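Local coordinates for cellulose biosynthesis protein BcsG (Salmonella typhimurium LT2, PDB 5OLT) that is required for cellulose biosynthesis, the chain being the extramembrane, zinc-binding domain of a membrane protein of the alkaline phosphatase family, at residues 359-369 against 372-383. Residues are numbered along the deposited sequence; the frame is centred on the assembly and turned at random.
Sequences NAVVIQYQGKP and RLNGGDWVPYPQ
The six-membered ring of Trp378 fills a slot whose two walls come from neighbouring strands. Ile363 CD1 sits over one face, 4.1 Å from the ring centroid and 19° off the normal, while CB of Arg372 lies 3.5 Å above the centre of the opposite face. With chi1 at 70°, Ile363 CG1 is placed between backbone N and carbonyl carbon, which brings CG1, CG2 and CD1 all against the CZ3–CH2 end of the indole. Val361 CG1 closes in on CH2 at 3.9 Å. Asn31, on helix 27-42, accepts bonds from both Trp378 NE1 and Arg372 NH1, tying this face of the sheet to that helix.

Val361 and Arg372 form an antiparallel hydrogen-bonded pair, the bond from Arg372 N to Val361 O measuring 2.8 Å and nearly straight. Two residues along, past the non-hydrogen-bonded pair Ala360–Leu373, Asn374 OD1 receives Asn359 ND2 at 2.7 Å on an in-plane lone pair, although the two amide planes stand 89° apart.

At the far end Pro369 is a second bump: its CG presses on Gln383 CD at 3.6 Å, and its CB meets Tyr381 CB. Pro369 O takes both Tyr381 N and a water. Polar bonds thus zip the backbones of the C-terminal meander of antiparallel strands, whereas the grip on Trp378 is chiefly apolar, its indole N-H being satisfied by Asn31 OD1.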
loop_
_atom_site.group_PDB
_atom_site.type_symbol
_atom_site.label_atom_id
_atom_site.label_comp_id
_atom_site.label_asym_id
_atom_site.label_seq_id
_atom_site.Cartn_x
_atom_site.Cartn_y
_atom_site.Cartn_z
ATOM N N ASN A 359 19.948 -0.082 5.898
ATOM C CA ASN A 359 20.856 0.376 6.932
ATOM C C ASN A 359 20.231 0.943 8.190
ATOM O O ASN A 359 20.924 1.339 9.113
ATOM C CB ASN A 359 21.769 1.447 6.319
ATOM C CG ASN A 359 22.719 0.903 5.271
ATOM O OD1 ASN A 359 22.406 0.831 4.071
ATOM N ND2 ASN A 359 23.931 0.586 5.714
ATOM N N ALA A 360 18.905 1.006 8.228
ATOM C CA ALA A 360 18.248 1.740 9.295
ATOM C C ALA A 360 16.907 1.127 9.601
ATOM O O ALA A 360 16.193 0.688 8.683
ATOM C CB ALA A 360 18.051 3.194 8.879
ATOM N N VAL A 361 16.581 1.106 10.896
ATOM C CA VAL A 361 15.222 0.738 11.369
ATOM C C VAL A 361 14.677 1.904 12.189
ATOM O O VAL A 361 15.411 2.517 12.984
ATOM C CB VAL A 361 15.250 -0.536 12.260
ATOM C CG1 VAL A 361 13.843 -0.940 12.640
ATOM C CG2 VAL A 361 15.933 -1.744 11.574
ATOM N N VAL A 362 13.396 2.223 11.960
ATOM C CA VAL A 362 12.716 3.250 12.729
ATOM C C VAL A 362 11.514 2.569 13.378
ATOM O O VAL A 362 10.752 1.850 12.715
ATOM C CB VAL A 362 12.248 4.421 11.844
ATOM C CG1 VAL A 362 11.382 5.386 12.632
ATOM C CG2 VAL A 362 13.463 5.148 11.297
ATOM N N ILE A 363 11.327 2.841 14.666
ATOM C CA ILE A 363 10.148 2.351 15.417
ATOM C C ILE A 363 9.554 3.471 16.244
ATOM O O ILE A 363 10.197 4.506 16.468
ATOM C CB ILE A 363 10.483 1.147 16.354
ATOM C CG1 ILE A 363 11.361 1.588 17.541
ATOM C CG2 ILE A 363 11.152 0.037 15.516
ATOM C CD1 ILE A 363 11.685 0.469 18.544
ATOM N N GLN A 364 8.310 3.258 16.674
ATOM C CA GLN A 364 7.681 4.076 17.708
ATOM C C GLN A 364 7.687 3.254 18.982
ATOM O O GLN A 364 7.242 2.117 18.975
ATOM C CB GLN A 364 6.252 4.446 17.330
ATOM C CG GLN A 364 6.141 5.346 16.120
ATOM C CD GLN A 364 6.354 6.812 16.440
ATOM O OE1 GLN A 364 6.441 7.207 17.595
ATOM N NE2 GLN A 364 6.403 7.617 15.414
ATOM N N TYR A 365 8.191 3.812 20.062
ATOM C CA TYR A 365 8.253 3.052 21.329
ATOM C C TYR A 365 7.757 3.988 22.406
ATOM O O TYR A 365 8.329 5.074 22.586
ATOM C CB TYR A 365 9.694 2.579 21.630
ATOM C CG TYR A 365 9.730 1.565 22.750
ATOM C CD1 TYR A 365 9.756 1.990 24.084
ATOM C CD2 TYR A 365 9.714 0.180 22.479
ATOM C CE1 TYR A 365 9.748 1.064 25.131
ATOM C CE2 TYR A 365 9.678 -0.751 23.511
ATOM C CZ TYR A 365 9.717 -0.297 24.838
ATOM O OH TYR A 365 9.700 -1.219 25.867
ATOM N N GLN A 366 6.683 3.570 23.091
ATOM C CA GLN A 366 5.967 4.406 24.048
ATOM C C GLN A 366 5.676 5.785 23.459
ATOM O O GLN A 366 5.865 6.825 24.105
ATOM C CB GLN A 366 6.720 4.484 25.379
ATOM C CG GLN A 366 6.764 3.137 26.077
ATOM C CD GLN A 366 7.564 3.148 27.359
ATOM O OE1 GLN A 366 8.071 4.179 27.776
ATOM N NE2 GLN A 366 7.684 1.995 27.982
ATOM N N GLY A 367 5.268 5.763 22.185
ATOM C CA GLY A 367 4.781 6.957 21.494
ATOM C C GLY A 367 5.852 7.894 20.968
ATOM O O GLY A 367 5.516 8.981 20.503
ATOM N N LYS A 368 7.124 7.484 21.006
ATOM C CA LYS A 368 8.221 8.355 20.574
ATOM C C LYS A 368 9.016 7.610 19.502
ATOM O O LYS A 368 9.204 6.402 19.615
ATOM C CB LYS A 368 9.159 8.680 21.739
ATOM C CG LYS A 368 8.471 9.395 22.916
ATOM C CD LYS A 368 9.406 9.663 24.101
ATOM C CE LYS A 368 10.692 10.395 23.699
ATOM N NZ LYS A 368 11.047 11.479 24.662
ATOM N N PRO A 369 9.526 8.327 18.494
ATOM C CA PRO A 369 10.255 7.618 17.439
ATOM C C PRO A 369 11.738 7.432 17.751
ATOM O O PRO A 369 12.392 8.331 18.287
ATOM C CB PRO A 369 10.069 8.547 16.222
ATOM C CG PRO A 369 9.969 9.927 16.826
ATOM C CD PRO A 369 9.225 9.730 18.114
ATOM N N ARG A 372 17.611 3.086 14.656
ATOM C CA ARG A 372 18.816 2.256 14.838
ATOM C C ARG A 372 19.546 2.177 13.526
ATOM O O ARG A 372 18.994 1.749 12.505
ATOM C CB ARG A 372 18.434 0.843 15.268
ATOM C CG ARG A 372 19.672 0.061 15.700
ATOM C CD ARG A 372 19.325 -1.337 16.164
ATOM N NE ARG A 372 18.880 -2.160 15.043
ATOM C CZ ARG A 372 18.323 -3.364 15.179
ATOM N NH1 ARG A 372 18.080 -3.859 16.414
ATOM N NH2 ARG A 372 17.997 -4.053 14.092
ATOM N N LEU A 373 20.790 2.645 13.547
ATOM C CA LEU A 373 21.638 2.613 12.355
ATOM C C LEU A 373 22.501 1.350 12.416
ATOM O O LEU A 373 23.252 1.144 13.382
ATOM C CB LEU A 373 22.466 3.915 12.299
ATOM C CG LEU A 373 21.619 5.204 12.345
ATOM C CD1 LEU A 373 22.469 6.433 12.492
ATOM C CD2 LEU A 373 20.693 5.314 11.119
ATOM N N ASN A 374 22.328 0.472 11.421
ATOM C CA ASN A 374 23.156 -0.706 11.191
ATOM C C ASN A 374 23.285 -1.600 12.385
ATOM O O ASN A 374 24.368 -2.156 12.627
ATOM C CB ASN A 374 24.558 -0.288 10.677
ATOM C CG ASN A 374 24.482 0.533 9.384
ATOM O OD1 ASN A 374 23.985 0.033 8.364
ATOM N ND2 ASN A 374 24.974 1.800 9.415
ATOM N N GLY A 375 22.205 -1.752 13.153
ATOM C CA GLY A 375 22.249 -2.700 14.255
ATOM C C GLY A 375 22.930 -2.188 15.516
ATOM O O GLY A 375 23.003 -2.930 16.497
ATOM N N GLY A 376 23.382 -0.926 15.497
ATOM C CA GLY A 376 23.963 -0.229 16.656
ATOM C C GLY A 376 22.960 0.161 17.762
ATOM O O GLY A 376 21.897 -0.460 17.879
ATOM N N ASP A 377 23.303 1.150 18.586
ATOM C CA ASP A 377 22.434 1.651 19.682
ATOM C C ASP A 377 21.289 2.506 19.139
ATOM O O ASP A 377 21.512 3.345 18.262
ATOM C CB ASP A 377 23.195 2.566 20.648
ATOM C CG ASP A 377 24.224 1.830 21.511
ATOM O OD1 ASP A 377 23.991 0.672 21.950
ATOM O OD2 ASP A 377 25.271 2.449 21.773
ATOM N N TRP A 378 20.096 2.336 19.704
ATOM C CA TRP A 378 18.964 3.195 19.363
ATOM C C TRP A 378 19.190 4.615 19.823
ATOM O O TRP A 378 19.759 4.866 20.906
ATOM C CB TRP A 378 17.659 2.665 19.968
ATOM C CG TRP A 378 17.261 1.345 19.411
ATOM C CD1 TRP A 378 17.621 0.118 19.886
ATOM C CD2 TRP A 378 16.378 1.091 18.298
ATOM N NE1 TRP A 378 17.083 -0.875 19.123
ATOM C CE2 TRP A 378 16.297 -0.316 18.137
ATOM C CE3 TRP A 378 15.687 1.922 17.392
ATOM C CZ2 TRP A 378 15.551 -0.921 17.123
ATOM C CZ3 TRP A 378 14.956 1.328 16.379
ATOM C CH2 TRP A 378 14.857 -0.090 16.267
ATOM N N VAL A 379 18.725 5.562 19.019
ATOM C CA VAL A 379 18.766 6.992 19.385
ATOM C C VAL A 379 17.419 7.591 19.048
ATOM O O VAL A 379 16.761 7.139 18.100
ATOM C CB VAL A 379 19.909 7.793 18.681
ATOM C CG1 VAL A 379 21.251 7.475 19.318
ATOM C CG2 VAL A 379 19.949 7.580 17.180
ATOM N N PRO A 380 16.949 8.560 19.825
ATOM C CA PRO A 380 15.701 9.232 19.439
ATOM C C PRO A 380 15.836 9.820 18.022
ATOM O O PRO A 380 16.871 10.380 17.634
ATOM C CB PRO A 380 15.553 10.347 20.487
ATOM C CG PRO A 380 16.289 9.785 21.662
ATOM C CD PRO A 380 17.463 9.054 21.116
ATOM N N TYR A 381 14.781 9.649 17.233
ATOM C CA TYR A 381 14.754 10.313 15.939
ATOM C C TYR A 381 14.457 11.810 16.239
ATOM O O TYR A 381 13.492 12.097 16.941
ATOM C CB TYR A 381 13.648 9.692 15.064
ATOM C CG TYR A 381 13.642 10.350 13.687
ATOM C CD1 TYR A 381 14.664 10.087 12.778
ATOM C CD2 TYR A 381 12.665 11.301 13.343
ATOM C CE1 TYR A 381 14.722 10.718 11.543
ATOM C CE2 TYR A 381 12.709 11.930 12.097
ATOM C CZ TYR A 381 13.745 11.638 11.220
ATOM O OH TYR A 381 13.828 12.250 9.992
ATOM N N PRO A 382 15.265 12.751 15.679
ATOM C CA PRO A 382 15.171 14.121 16.195
ATOM C C PRO A 382 13.944 14.927 15.758
ATOM O O PRO A 382 13.745 16.024 16.297
ATOM C CB PRO A 382 16.443 14.799 15.688
ATOM C CG PRO A 382 17.162 13.825 14.833
ATOM C CD PRO A 382 16.476 12.512 14.857
ATOM N N GLN A 383 13.176 14.401 14.800
ATOM C CA GLN A 383 11.911 14.978 14.291
ATOM C C GLN A 383 12.160 16.350 13.695
ATOM O O GLN A 383 11.270 17.221 13.751
ATOM C CB GLN A 383 10.826 14.970 15.377
ATOM C CG GLN A 383 10.422 13.542 15.742
ATOM C CD GLN A 383 9.307 13.489 16.752
ATOM O OE1 GLN A 383 8.132 13.427 16.392
ATOM N NE2 GLN A 383 9.669 13.518 18.026
ATOM O OXT GLN A 383 13.279 16.587 13.150
HETATM O O HOH W 1 12.090 10.690 19.784
#